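Local atomic coordinates of Exo-1,3/1,4-beta-glucanase (Pseudoalteromonas sp., PDB entry 3UT0), a protein that probably hydrolyses beta-1,3- and beta-1,4-linked glucans from their ends, as an exo-acting enzyme of glycoside hydrolase family 3. Residues E53-Y58 with D87-A92; N68-G73 with A80-Y85; I101-V106 with G362-S367. One frame throughout, in Å; residues are numbered along the deposited sequence.

Overall arrangement
All three contacts lie in the TIM-barrel-type part of the chain, on the same side of its centre. Contacts 1 and 2 share helix 79-94, and contact 2 is nested inside the loop that contact 1 closes. They meet where Tyr72 OH probably bonds to Glu88. Contact 1 is a buried helix pair with sulfur, methyl and water contacts. Contact 2 is partly buried and largely aromatic, with exposed Tyr72 at its surface end. Contact 3 is buried too, but it joins two loops far apart in sequence through proline, valine and phenylalanine. Contacts 1 and 3 touch by packing and share a water bound to sodium.

Contact 1 (E53-Y58 with D87-A92); sequences EQMRKY and DEMYLA
The flat group at this contact is the guanidinium of Arg56. Ala92 CA lies over one of its faces, 3.8 Å above the plane, nearer the edge of the group than its middle. Leu91 O approaches obliquely. Arg56 CG is anti to the backbone N (chi1 -175°) and the chain bends at chi3, which brings the group across Ala92. The main polar partner of Arg56 NH1 is Asp95, with which it forms a salt bridge.

The helix backbones come close at Arg56 and Ala92. Their CA atoms are 4.4 Å apart. Arg56 CA makes a nearly straight CA-H...O contact with Ala92 O at 3.5 Å. The small methyl of Ala92 permits this approach. Ala92 CB also meets Met55 CG at 3.8 Å. Met55 CB rests against Met89 SD at 3.7 Å, and Met55 CG lies equally near the Met89 carbonyl O. The Met89 chain is bent at chi2, with its sulfur alongside Met55.

No direct hydrogen bond joins the segments. Water 1 bridges them instead, 2.9 Å from Arg56 O and 2.8 Å from Ala92 O. The same water binds the sodium ion, so the sodium site is linked through it to the carbonyls of Arg56 and Ala92.

The two helical segments run nearly parallel, with axes 8.5 Å apart at an angle of 25°. Both helices pack on strand 62-65, a strand of the parallel barrel sheet. Tyr63 of that strand touches both Met55 and Met89. Val52, at the start of helix 52-58, also packs on Met89 and Ala92.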
ATOM      1  N   GLU A  53      -5.943 -26.146 -16.814  1.00 44.30           N
ATOM      2  CA  GLU A  53      -6.928 -27.167 -16.504  1.00 37.91           C
ATOM      3  C   GLU A  53      -7.939 -26.691 -15.479  1.00 50.02           C
ATOM      4  O   GLU A  53      -9.141 -26.967 -15.610  1.00 52.28           O
ATOM      5  CB  GLU A  53      -6.226 -28.430 -15.980  1.00 43.72           C
ATOM      6  CG  GLU A  53      -7.113 -29.625 -15.702  0.50 51.90           C
ATOM      7  CD  GLU A  53      -6.315 -30.862 -15.330  0.50 62.15           C
ATOM      8  OE1 GLU A  53      -5.135 -30.713 -14.952  0.50 56.81           O
ATOM      9  OE2 GLU A  53      -6.871 -31.978 -15.376  0.50 70.39           O
ATOM     10  N   GLN A  54      -7.465 -25.912 -14.504  1.00 36.00           N
ATOM     11  CA  GLN A  54      -8.338 -25.385 -13.461  1.00 31.00           C
ATOM     12  C   GLN A  54      -9.282 -24.309 -13.992  1.00 35.62           C
ATOM     13  O   GLN A  54     -10.461 -24.261 -13.628  1.00 25.24           O
ATOM     14  CB  GLN A  54      -7.498 -24.824 -12.297  1.00 38.59           C
ATOM     15  CG  GLN A  54      -6.909 -25.870 -11.374  1.00 28.48           C
ATOM     16  CD  GLN A  54      -5.890 -25.286 -10.424  1.00 40.79           C
ATOM     17  OE1 GLN A  54      -5.054 -24.470 -10.821  1.00 34.06           O
ATOM     18  NE2 GLN A  54      -5.900 -25.755  -9.187  1.00 50.51           N
ATOM     19  N   MET A  55      -8.771 -23.516 -14.928  1.00 23.56           N
ATOM     20  CA  MET A  55      -9.550 -22.485 -15.583  1.00 28.11           C
ATOM     21  C   MET A  55     -10.643 -23.125 -16.416  1.00 40.99           C
ATOM     22  O   MET A  55     -11.757 -22.618 -16.467  1.00 44.59           O
ATOM     23  CB  MET A  55      -8.679 -21.572 -16.452  1.00 28.99           C
ATOM     24  CG  MET A  55      -9.491 -20.517 -17.197  1.00 36.48           C
ATOM     25  SD  MET A  55     -10.374 -19.290 -16.209  1.00 27.05           S
ATOM     26  CE  MET A  55      -9.026 -18.279 -15.583  1.00 26.72           C
ATOM     27  N   ARG A  56     -10.314 -24.240 -17.060  1.00 37.15           N
ATOM     28  CA  ARG A  56     -11.275 -24.993 -17.852  1.00 41.55           C
ATOM     29  C   ARG A  56     -12.355 -25.576 -16.946  1.00 41.69           C
ATOM     30  O   ARG A  56     -13.551 -25.463 -17.239  1.00 34.52           O
ATOM     31  CB  ARG A  56     -10.575 -26.122 -18.618  1.00 36.64           C
ATOM     32  CG  ARG A  56     -11.498 -26.886 -19.570  1.00 51.28           C
ATOM     33  CD  ARG A  56     -10.741 -27.910 -20.415  1.00 62.08           C
ATOM     34  NE  ARG A  56      -9.448 -27.390 -20.869  1.00 85.94           N
ATOM     35  CZ  ARG A  56      -9.270 -26.631 -21.950  1.00 80.24           C
ATOM     36  NH1 ARG A  56     -10.305 -26.300 -22.708  1.00 77.12           N
ATOM     37  NH2 ARG A  56      -8.054 -26.205 -22.282  1.00 41.46           N
ATOM     38  N   LYS A  57     -11.939 -26.132 -15.815  1.00 20.65           N
ATOM     39  CA  LYS A  57     -12.886 -26.754 -14.902  1.00 30.83           C
ATOM     40  C   LYS A  57     -13.839 -25.762 -14.264  1.00 31.82           C
ATOM     41  O   LYS A  57     -15.011 -26.067 -14.104  1.00 35.92           O
ATOM     42  CB  LYS A  57     -12.151 -27.507 -13.795  1.00 47.31           C
ATOM     43  CG  LYS A  57     -13.078 -28.216 -12.824  1.00 35.94           C
ATOM     44  CD  LYS A  57     -12.321 -29.035 -11.793  1.00 54.08           C
ATOM     45  CE  LYS A  57     -13.292 -29.672 -10.807  1.00 51.28           C
ATOM     46  NZ  LYS A  57     -12.598 -30.428  -9.740  1.00 49.74           N
ATOM     47  N   TYR A  58     -13.341 -24.586 -13.890  1.00 35.07           N
ATOM     48  CA  TYR A  58     -14.141 -23.665 -13.090  1.00 36.00           C
ATOM     49  C   TYR A  58     -14.606 -22.411 -13.845  1.00 25.26           C
ATOM     50  O   TYR A  58     -15.683 -21.882 -13.568  1.00 28.15           O
ATOM     51  CB  TYR A  58     -13.370 -23.234 -11.838  1.00 21.42           C
ATOM     52  CG  TYR A  58     -13.093 -24.370 -10.871  1.00 36.57           C
ATOM     53  CD1 TYR A  58     -14.104 -24.939 -10.115  1.00 49.29           C
ATOM     54  CD2 TYR A  58     -11.798 -24.837 -10.676  1.00 37.70           C
ATOM     55  CE1 TYR A  58     -13.837 -25.980  -9.228  1.00 43.43           C
ATOM     56  CE2 TYR A  58     -11.526 -25.868  -9.784  1.00 25.34           C
ATOM     57  CZ  TYR A  58     -12.549 -26.434  -9.069  1.00 35.83           C
ATOM     58  OH  TYR A  58     -12.285 -27.461  -8.185  1.00 36.34           O
ATOM     59  N   ASP A  87      -4.269 -16.437 -24.644  1.00 42.03           N
ATOM     60  CA  ASP A  87      -5.113 -17.255 -25.519  1.00 44.15           C
ATOM     61  C   ASP A  87      -5.482 -18.555 -24.822  1.00 47.17           C
ATOM     62  O   ASP A  87      -6.634 -18.970 -24.852  1.00 36.63           O
ATOM     63  CB  ASP A  87      -4.430 -17.581 -26.855  1.00 52.25           C
ATOM     64  CG  ASP A  87      -4.521 -16.456 -27.874  1.00 54.85           C
ATOM     65  OD1 ASP A  87      -5.160 -15.418 -27.602  1.00 50.88           O
ATOM     66  OD2 ASP A  87      -4.002 -16.649 -28.995  1.00 61.51           O
ATOM     67  N   GLU A  88      -4.509 -19.193 -24.186  1.00 32.43           N
ATOM     68  CA  GLU A  88      -4.751 -20.473 -23.532  1.00 41.96           C
ATOM     69  C   GLU A  88      -5.836 -20.327 -22.455  1.00 48.34           C
ATOM     70  O   GLU A  88      -6.805 -21.093 -22.410  1.00 40.94           O
ATOM     71  CB  GLU A  88      -3.465 -21.006 -22.905  1.00 41.45           C
ATOM     72  CG  GLU A  88      -2.488 -21.660 -23.853  1.00 66.82           C
ATOM     73  CD  GLU A  88      -1.541 -22.591 -23.126  1.00 87.82           C
ATOM     74  OE1 GLU A  88      -1.822 -23.807 -23.047  1.00 97.46           O
ATOM     75  OE2 GLU A  88      -0.504 -22.094 -22.624  1.00 82.60           O
ATOM     76  N   MET A  89      -5.676 -19.323 -21.594  1.00 33.67           N
ATOM     77  CA  MET A  89      -6.677 -19.083 -20.553  1.00 34.73           C
ATOM     78  C   MET A  89      -8.039 -18.707 -21.130  1.00 33.48           C
ATOM     79  O   MET A  89      -9.082 -19.189 -20.668  1.00 28.27           O
ATOM     80  CB  MET A  89      -6.188 -17.996 -19.575  1.00 33.58           C
ATOM     81  CG  MET A  89      -5.043 -18.525 -18.745  1.00 27.55           C
ATOM     82  SD  MET A  89      -5.567 -19.938 -17.753  1.00 34.63           S
ATOM     83  CE  MET A  89      -4.034 -20.357 -16.932  1.00 27.62           C
ATOM     84  N   TYR A  90      -8.026 -17.864 -22.158  1.00 36.86           N
ATOM     85  CA  TYR A  90      -9.260 -17.436 -22.827  1.00 38.99           C
ATOM     86  C   TYR A  90     -10.039 -18.629 -23.365  1.00 26.07           C
ATOM     87  O   TYR A  90     -11.260 -18.695 -23.226  1.00 37.61           O
ATOM     88  CB  TYR A  90      -8.942 -16.445 -23.949  1.00 33.48           C
ATOM     89  CG  TYR A  90     -10.131 -16.097 -24.836  1.00 46.00           C
ATOM     90  CD1 TYR A  90     -10.902 -14.969 -24.563  1.00 47.48           C
ATOM     91  CD2 TYR A  90     -10.452 -16.851 -25.965  1.00 57.42           C
ATOM     92  CE1 TYR A  90     -11.967 -14.620 -25.356  1.00 60.82           C
ATOM     93  CE2 TYR A  90     -11.530 -16.504 -26.782  1.00 30.31           C
ATOM     94  CZ  TYR A  90     -12.282 -15.387 -26.467  1.00 58.87           C
ATOM     95  OH  TYR A  90     -13.360 -15.023 -27.253  1.00 56.80           O
ATOM     96  N   LEU A  91      -9.341 -19.546 -24.016  1.00 38.27           N
ATOM     97  CA  LEU A  91      -9.999 -20.709 -24.598  1.00 50.68           C
ATOM     98  C   LEU A  91     -10.475 -21.652 -23.506  1.00 35.97           C
ATOM     99  O   LEU A  91     -11.566 -22.216 -23.599  1.00 26.17           O
ATOM    100  CB  LEU A  91      -9.092 -21.442 -25.592  1.00 38.79           C
ATOM    101  CG  LEU A  91      -8.681 -20.685 -26.853  1.00 52.34           C
ATOM    102  CD1 LEU A  91      -7.595 -21.440 -27.635  1.00 57.29           C
ATOM    103  CD2 LEU A  91      -9.879 -20.398 -27.745  1.00 37.59           C
ATOM    104  N   ALA A  92      -9.699 -21.772 -22.430  1.00 36.48           N
ATOM    105  CA  ALA A  92     -10.134 -22.596 -21.303  1.00 33.18           C
ATOM    106  C   ALA A  92     -11.444 -22.044 -20.703  1.00 32.48           C
ATOM    107  O   ALA A  92     -12.334 -22.812 -20.325  1.00 34.50           O
ATOM    108  CB  ALA A  92      -9.037 -22.657 -20.248  1.00 36.18           C
TER
HETATM  109  O   HOH W   1     -14.361 -22.969 -18.461  1.00 29.94           O

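Contact 2 (N68-G73 with A80-Y85); sequences NTAPYG and ATWLKY
Pro71 makes the CH-pi part of this contact with Trp82. Its CD lies over the six-membered ring of Trp82, 3.5 Å from the centroid and 8° off the normal. The proline stands roughly perpendicular to the tryptophan side chain. CG of the same proline covers the ring-fusion side near Trp82 CD2.

The aromatic pair is Tyr72 and Tyr85. It is T-shaped: the edge of Tyr85 points at the face of Tyr72, with centroids 5.3 Å apart and planes at 78°. Tyr85 CD1 is the atom over that face, displaced toward the rim. With CG anti to the backbone N (chi1 -170°), Tyr85 extends from the helix to reach both Pro71 and Tyr72.

Apolar contacts fill in around the rings. Pro71 CB touches Tyr85 CG at 3.6 Å. Thr81 CG2 sits at the edge of the Tyr72 ring, in its plane, 3.5 Å from CD1. Ala70 CB is a looser neighbour of the indole.

The polar part is small. Tyr72 OH packs on the Lys84 chain, 3.3 Å from Lys84 CE. Its probable hydrogen-bond partner is Glu88, one turn further along the helix. No hydrogen bond crosses between 68-73 and 80-85. Within the loop, Gly73 N bonds to Ala70 O at 3.2 Å.

This loop leads from strand 62-65 to helix 79-94, so the contact folds a strand-to-helix connection back on its helix. Ring faces, ring edges and proline carbons hold it there, and the Tyr72 hydroxyl probably adds a polar tie to Glu88, beyond 80-85, at the exposed end.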
ATOM      1  N   ASN A  68       5.240 -11.944  -9.744  0.50 23.55           N
ATOM      2  CA  ASN A  68       6.366 -12.682  -9.196  0.50 17.57           C
ATOM      3  C   ASN A  68       7.017 -13.551 -10.250  0.50 52.01           C
ATOM      4  O   ASN A  68       8.209 -13.844 -10.188  0.50 65.62           O
ATOM      5  CB  ASN A  68       5.944 -13.520  -7.990  0.50 12.91           C
ATOM      6  CG  ASN A  68       7.125 -14.146  -7.279  0.50 52.89           C
ATOM      7  OD1 ASN A  68       8.233 -13.616  -7.316  0.50 59.69           O
ATOM      8  ND2 ASN A  68       6.898 -15.288  -6.633  0.50 60.84           N
ATOM      9  N   THR A  69       6.224 -13.935 -11.236  1.00 56.65           N
ATOM     10  CA  THR A  69       6.724 -14.710 -12.358  1.00 79.53           C
ATOM     11  C   THR A  69       6.001 -14.251 -13.623  1.00 75.87           C
ATOM     12  O   THR A  69       4.826 -13.869 -13.578  1.00 55.68           O
ATOM     13  CB  THR A  69       6.509 -16.235 -12.170  1.00 83.48           C
ATOM     14  OG1 THR A  69       5.132 -16.496 -11.883  1.00 61.77           O
ATOM     15  CG2 THR A  69       7.370 -16.776 -11.029  1.00 74.64           C
ATOM     16  N   ALA A  70       6.698 -14.326 -14.752  1.00 76.64           N
ATOM     17  CA  ALA A  70       6.096 -14.124 -16.062  1.00 62.11           C
ATOM     18  C   ALA A  70       5.379 -15.402 -16.473  1.00 55.38           C
ATOM     19  O   ALA A  70       5.544 -16.436 -15.812  1.00 43.26           O
ATOM     20  CB  ALA A  70       7.177 -13.756 -17.086  1.00 76.55           C
ATOM     21  N   PRO A  71       4.530 -15.329 -17.517  1.00 31.03           N
ATOM     22  CA  PRO A  71       3.847 -16.553 -17.946  1.00 37.14           C
ATOM     23  C   PRO A  71       4.825 -17.684 -18.305  1.00 54.54           C
ATOM     24  O   PRO A  71       5.880 -17.399 -18.895  1.00 46.31           O
ATOM     25  CB  PRO A  71       3.048 -16.108 -19.175  1.00 43.12           C
ATOM     26  CG  PRO A  71       3.545 -14.718 -19.502  1.00 39.95           C
ATOM     27  CD  PRO A  71       4.057 -14.145 -18.251  1.00 22.12           C
ATOM     28  N   TYR A  72       4.458 -18.928 -17.986  1.00 61.64           N
ATOM     29  CA  TYR A  72       5.254 -20.141 -18.270  1.00 77.36           C
ATOM     30  C   TYR A  72       6.497 -20.260 -17.369  1.00 99.02           C
ATOM     31  O   TYR A  72       7.320 -21.158 -17.554  1.00100.95           O
ATOM     32  CB  TYR A  72       5.656 -20.206 -19.748  1.00 60.68           C
ATOM     33  CG  TYR A  72       4.456 -20.255 -20.669  1.00 57.55           C
ATOM     34  CD1 TYR A  72       4.234 -19.253 -21.609  1.00 58.16           C
ATOM     35  CD2 TYR A  72       3.501 -21.260 -20.546  1.00 63.92           C
ATOM     36  CE1 TYR A  72       3.115 -19.276 -22.435  1.00 69.95           C
ATOM     37  CE2 TYR A  72       2.380 -21.294 -21.368  1.00 50.19           C
ATOM     38  CZ  TYR A  72       2.192 -20.296 -22.308  1.00 65.54           C
ATOM     39  OH  TYR A  72       1.087 -20.317 -23.128  1.00 59.57           O
ATOM     40  N   GLY A  73       6.643 -19.335 -16.421  1.00 93.60           N
ATOM     41  CA  GLY A  73       7.737 -19.371 -15.460  1.00 85.18           C
ATOM     42  C   GLY A  73       8.949 -18.531 -15.820  1.00 94.95           C
ATOM     43  O   GLY A  73       9.862 -18.355 -15.014  1.00101.47           O
ATOM     44  N   ALA A  80       4.517 -12.223 -27.767  1.00 36.63           N
ATOM     45  CA  ALA A  80       3.851 -13.380 -28.380  1.00 61.98           C
ATOM     46  C   ALA A  80       3.596 -14.481 -27.357  1.00 40.26           C
ATOM     47  O   ALA A  80       2.628 -15.235 -27.437  1.00 59.70           O
ATOM     48  CB  ALA A  80       4.684 -13.920 -29.550  1.00 67.28           C
ATOM     49  N   THR A  81       4.494 -14.563 -26.394  1.00 58.93           N
ATOM     50  CA  THR A  81       4.436 -15.564 -25.345  1.00 67.08           C
ATOM     51  C   THR A  81       3.306 -15.195 -24.372  1.00 55.78           C
ATOM     52  O   THR A  81       2.491 -16.041 -23.962  1.00 33.22           O
ATOM     53  CB  THR A  81       5.789 -15.721 -24.635  1.00 58.15           C
ATOM     54  OG1 THR A  81       6.785 -16.110 -25.584  1.00 63.93           O
ATOM     55  CG2 THR A  81       5.710 -16.725 -23.516  1.00 49.91           C
ATOM     56  N   TRP A  82       3.262 -13.914 -24.025  1.00 42.58           N
ATOM     57  CA  TRP A  82       2.173 -13.336 -23.241  1.00 53.48           C
ATOM     58  C   TRP A  82       0.827 -13.611 -23.905  1.00 55.37           C
ATOM     59  O   TRP A  82      -0.121 -14.066 -23.262  1.00 45.90           O
ATOM     60  CB  TRP A  82       2.374 -11.829 -23.084  1.00 47.09           C
ATOM     61  CG  TRP A  82       3.433 -11.491 -22.097  1.00 57.98           C
ATOM     62  CD1 TRP A  82       4.771 -11.363 -22.341  1.00 63.83           C
ATOM     63  CD2 TRP A  82       3.250 -11.208 -20.707  1.00 63.42           C
ATOM     64  NE1 TRP A  82       5.438 -11.043 -21.185  1.00 67.17           N
ATOM     65  CE2 TRP A  82       4.527 -10.936 -20.165  1.00 66.19           C
ATOM     66  CE3 TRP A  82       2.134 -11.164 -19.863  1.00 52.70           C
ATOM     67  CZ2 TRP A  82       4.717 -10.625 -18.818  1.00 57.56           C
ATOM     68  CZ3 TRP A  82       2.321 -10.861 -18.524  1.00 53.06           C
ATOM     69  CH2 TRP A  82       3.606 -10.591 -18.014  1.00 53.20           C
ATOM     70  N   LEU A  83       0.761 -13.363 -25.208  1.00 48.56           N
ATOM     71  CA  LEU A  83      -0.486 -13.515 -25.937  1.00 38.48           C
ATOM     72  C   LEU A  83      -0.877 -14.972 -26.048  1.00 36.76           C
ATOM     73  O   LEU A  83      -2.048 -15.290 -26.023  1.00 39.70           O
ATOM     74  CB  LEU A  83      -0.406 -12.870 -27.320  1.00 39.17           C
ATOM     75  CG  LEU A  83      -0.292 -11.353 -27.318  1.00 48.82           C
ATOM     76  CD1 LEU A  83      -0.078 -10.811 -28.724  1.00 39.94           C
ATOM     77  CD2 LEU A  83      -1.549 -10.796 -26.714  1.00 27.31           C
ATOM     78  N   LYS A  84       0.105 -15.863 -26.127  1.00 41.71           N
ATOM     79  CA  LYS A  84      -0.188 -17.292 -26.132  1.00 48.36           C
ATOM     80  C   LYS A  84      -0.794 -17.722 -24.815  1.00 52.05           C
ATOM     81  O   LYS A  84      -1.765 -18.481 -24.784  1.00 34.67           O
ATOM     82  CB  LYS A  84       1.054 -18.134 -26.404  1.00 49.59           C
ATOM     83  CG  LYS A  84       0.753 -19.633 -26.363  1.00 57.63           C
ATOM     84  CD  LYS A  84       1.888 -20.471 -26.916  1.00 86.03           C
ATOM     85  CE  LYS A  84       2.210 -21.609 -25.931  1.00 89.89           C
ATOM     86  NZ  LYS A  84       3.344 -22.448 -26.385  1.00 95.51           N
ATOM     87  N   TYR A  85      -0.208 -17.237 -23.720  1.00 48.29           N
ATOM     88  CA  TYR A  85      -0.743 -17.566 -22.405  1.00 48.00           C
ATOM     89  C   TYR A  85      -2.172 -17.056 -22.261  1.00 39.44           C
ATOM     90  O   TYR A  85      -3.078 -17.809 -21.852  1.00 32.38           O
ATOM     91  CB  TYR A  85       0.142 -16.957 -21.302  1.00 52.76           C
ATOM     92  CG  TYR A  85      -0.213 -17.453 -19.922  1.00 51.96           C
ATOM     93  CD1 TYR A  85       0.402 -18.579 -19.386  1.00 54.88           C
ATOM     94  CD2 TYR A  85      -1.143 -16.776 -19.136  1.00 48.17           C
ATOM     95  CE1 TYR A  85       0.077 -19.037 -18.120  1.00 58.69           C
ATOM     96  CE2 TYR A  85      -1.468 -17.225 -17.865  1.00 38.16           C
ATOM     97  CZ  TYR A  85      -0.856 -18.354 -17.366  1.00 40.55           C
ATOM     98  OH  TYR A  85      -1.178 -18.810 -16.118  1.00 47.14           O
TER

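Contact 3 (I101-V106 with G362-S367); sequences IAIPTV and GVFTKS. With NA (sodium ion), chain F.
Pro104 packs against Val363 and Phe364 at the tight centre of this contact. Pro104 CD lies over the Phe364 face, 3.8 Å from the centroid, in a CH-pi contact 28° off the normal. Phe364 CG is anti to the carbonyl carbon (chi1 -76°), and the ring reaches back over the proline. Pro104 CG sits 3.4 Å from Val363 O, and Pro104 CB meets Val363 CB at 3.7 Å. At the inner end, Val106 CG1 touches Val363 CG1 at 3.6 Å.

Packing is looser toward Ala102 and Ile103. Ala102 O lies at the edge of the Phe364 ring, 3.6 Å from CE1. Ile103 CG2 is 4.5 Å from Phe364 CZ. Phe364 and Ala102 are both partly exposed.

Ile101 O binds the sodium ion at 2.5 Å, with Ala93 O and Asp99 among its other ligands. Water 2, also on sodium, donates to Ile103 O. Gly362 ends helix 344-361 in a Schellman motif.

Apolar packing, with no hydrogen bond across it, joins the loop before strand 106-110 to the turn just after helix 344-361, while sodium ties the same loop to helix 79-94.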
ATOM      1  N   ILE A 101     -20.695 -23.337 -19.047  1.00 30.92           N
ATOM      2  CA  ILE A 101     -21.016 -22.019 -19.555  1.00 19.96           C
ATOM      3  C   ILE A 101     -19.844 -21.401 -20.315  1.00 34.66           C
ATOM      4  O   ILE A 101     -18.700 -21.847 -20.197  1.00 33.01           O
ATOM      5  CB  ILE A 101     -21.446 -21.092 -18.390  1.00 46.65           C
ATOM      6  CG1 ILE A 101     -22.249 -19.888 -18.893  1.00 42.45           C
ATOM      7  CG2 ILE A 101     -20.250 -20.691 -17.499  1.00 26.01           C
ATOM      8  CD1 ILE A 101     -22.931 -19.110 -17.776  1.00 46.51           C
ATOM      9  N   ALA A 102     -20.125 -20.405 -21.148  1.00 44.82           N
ATOM     10  CA  ALA A 102     -19.042 -19.777 -21.890  1.00 35.32           C
ATOM     11  C   ALA A 102     -19.001 -18.291 -21.594  1.00 33.18           C
ATOM     12  O   ALA A 102     -19.315 -17.459 -22.438  1.00 35.56           O
ATOM     13  CB  ALA A 102     -19.174 -20.052 -23.403  1.00 47.34           C
ATOM     14  N   ILE A 103     -18.483 -17.960 -20.425  1.00 47.74           N
ATOM     15  CA  ILE A 103     -18.307 -16.571 -20.056  1.00 28.91           C
ATOM     16  C   ILE A 103     -16.832 -16.364 -20.120  1.00 36.90           C
ATOM     17  O   ILE A 103     -16.086 -17.096 -19.467  1.00 28.43           O
ATOM     18  CB  ILE A 103     -18.834 -16.233 -18.649  1.00 42.91           C
ATOM     19  CG1 ILE A 103     -20.343 -16.448 -18.566  1.00 30.92           C
ATOM     20  CG2 ILE A 103     -18.501 -14.778 -18.297  1.00 26.37           C
ATOM     21  CD1 ILE A 103     -20.910 -16.178 -17.195  1.00 32.96           C
ATOM     22  N   PRO A 104     -16.397 -15.442 -20.986  1.00 34.07           N
ATOM     23  CA  PRO A 104     -14.982 -15.129 -21.174  1.00 46.94           C
ATOM     24  C   PRO A 104     -14.375 -14.609 -19.851  1.00 36.26           C
ATOM     25  O   PRO A 104     -15.055 -13.885 -19.133  1.00 27.60           O
ATOM     26  CB  PRO A 104     -15.003 -13.998 -22.207  1.00 29.50           C
ATOM     27  CG  PRO A 104     -16.324 -14.103 -22.887  1.00 31.93           C
ATOM     28  CD  PRO A 104     -17.256 -14.574 -21.807  1.00 34.05           C
ATOM     29  N   THR A 105     -13.170 -15.043 -19.503  1.00 28.86           N
ATOM     30  CA  THR A 105     -12.444 -14.523 -18.348  1.00 28.18           C
ATOM     31  C   THR A 105     -11.666 -13.276 -18.782  1.00 38.44           C
ATOM     32  O   THR A 105     -11.639 -12.935 -19.962  1.00 38.58           O
ATOM     33  CB  THR A 105     -11.480 -15.581 -17.787  1.00 35.45           C
ATOM     34  OG1 THR A 105     -10.932 -15.124 -16.542  1.00 32.26           O
ATOM     35  CG2 THR A 105     -10.356 -15.858 -18.775  1.00 25.39           C
ATOM     36  N   VAL A 106     -11.057 -12.583 -17.830  1.00 29.41           N
ATOM     37  CA  VAL A 106     -10.156 -11.474 -18.142  1.00 29.64           C
ATOM     38  C   VAL A 106      -8.910 -11.543 -17.272  1.00 27.19           C
ATOM     39  O   VAL A 106      -8.884 -12.193 -16.248  1.00 18.21           O
ATOM     40  CB  VAL A 106     -10.801 -10.093 -17.930  1.00 40.47           C
ATOM     41  CG1 VAL A 106     -11.835  -9.818 -18.988  1.00 29.95           C
ATOM     42  CG2 VAL A 106     -11.351  -9.938 -16.504  1.00 28.40           C
ATOM     43  N   GLY A 362     -16.288  -5.547 -23.689  1.00 31.23           N
ATOM     44  CA  GLY A 362     -16.474  -6.238 -24.943  1.00 41.16           C
ATOM     45  C   GLY A 362     -15.952  -7.658 -24.980  1.00 51.05           C
ATOM     46  O   GLY A 362     -15.542  -8.116 -26.040  1.00 51.81           O
ATOM     47  N   VAL A 363     -15.989  -8.370 -23.861  1.00 42.04           N
ATOM     48  CA  VAL A 363     -15.432  -9.722 -23.817  1.00 33.99           C
ATOM     49  C   VAL A 363     -16.154 -10.683 -24.754  1.00 38.41           C
ATOM     50  O   VAL A 363     -15.570 -11.667 -25.196  1.00 35.32           O
ATOM     51  CB  VAL A 363     -15.385 -10.310 -22.405  1.00 40.22           C
ATOM     52  CG1 VAL A 363     -14.447  -9.482 -21.499  1.00 30.68           C
ATOM     53  CG2 VAL A 363     -16.796 -10.426 -21.835  1.00 24.79           C
ATOM     54  N   PHE A 364     -17.427 -10.411 -25.018  1.00 23.40           N
ATOM     55  CA  PHE A 364     -18.227 -11.235 -25.934  1.00 37.77           C
ATOM     56  C   PHE A 364     -18.047 -10.866 -27.404  1.00 35.11           C
ATOM     57  O   PHE A 364     -18.149 -11.726 -28.269  1.00 46.87           O
ATOM     58  CB  PHE A 364     -19.713 -11.155 -25.551  1.00 33.10           C
ATOM     59  CG  PHE A 364     -20.078 -11.976 -24.342  1.00 50.13           C
ATOM     60  CD1 PHE A 364     -20.086 -13.358 -24.397  1.00 35.49           C
ATOM     61  CD2 PHE A 364     -20.241 -11.363 -23.102  1.00 46.96           C
ATOM     62  CE1 PHE A 364     -20.392 -14.111 -23.268  1.00 31.44           C
ATOM     63  CE2 PHE A 364     -20.516 -12.113 -21.964  1.00 30.00           C
ATOM     64  CZ  PHE A 364     -20.595 -13.487 -22.051  1.00 34.43           C
ATOM     65  N   THR A 365     -17.696  -9.612 -27.677  1.00 21.72           N
ATOM     66  CA  THR A 365     -17.611  -9.126 -29.048  1.00 39.99           C
ATOM     67  C   THR A 365     -16.207  -9.174 -29.639  1.00 52.31           C
ATOM     68  O   THR A 365     -16.052  -9.272 -30.848  1.00 57.08           O
ATOM     69  CB  THR A 365     -18.159  -7.694 -29.175  1.00 46.06           C
ATOM     70  OG1 THR A 365     -17.391  -6.795 -28.360  1.00 26.24           O
ATOM     71  CG2 THR A 365     -19.631  -7.659 -28.791  1.00 46.78           C
ATOM     72  N   LYS A 366     -15.182  -9.105 -28.794  1.00 38.87           N
ATOM     73  CA  LYS A 366     -13.806  -9.208 -29.288  1.00 42.83           C
ATOM     74  C   LYS A 366     -13.371 -10.656 -29.501  1.00 37.30           C
ATOM     75  O   LYS A 366     -14.015 -11.601 -29.047  1.00 27.21           O
ATOM     76  CB  LYS A 366     -12.825  -8.517 -28.329  1.00 34.36           C
ATOM     77  CG  LYS A 366     -13.041  -7.022 -28.196  1.00 44.46           C
ATOM     78  CD  LYS A 366     -11.842  -6.322 -27.567  1.00 49.76           C
ATOM     79  CE  LYS A 366     -12.110  -4.832 -27.419  1.00 43.47           C
ATOM     80  NZ  LYS A 366     -10.864  -4.048 -27.152  1.00 51.64           N
ATOM     81  N   SER A 367     -12.313 -10.819 -30.282  1.00 32.17           N
ATOM     82  CA  SER A 367     -11.759 -12.135 -30.527  1.00 45.91           C
ATOM     83  C   SER A 367     -10.861 -12.554 -29.373  1.00 51.11           C
ATOM     84  O   SER A 367     -10.743 -11.851 -28.363  1.00 34.61           O
ATOM     85  CB  SER A 367     -10.947 -12.126 -31.823  1.00 49.41           C
ATOM     86  OG  SER A 367      -9.861 -11.209 -31.747  1.00 52.09           O
TER
HETATM   87 NA    NA F 902     -16.447 -21.757 -19.122  1.00 18.45          NA
HETATM   88  O   HOH W   2     -16.660 -19.377 -18.391  1.00 36.64           O
HETATM   89  O   HOH W   1     -14.361 -22.969 -18.461  1.00 29.94           O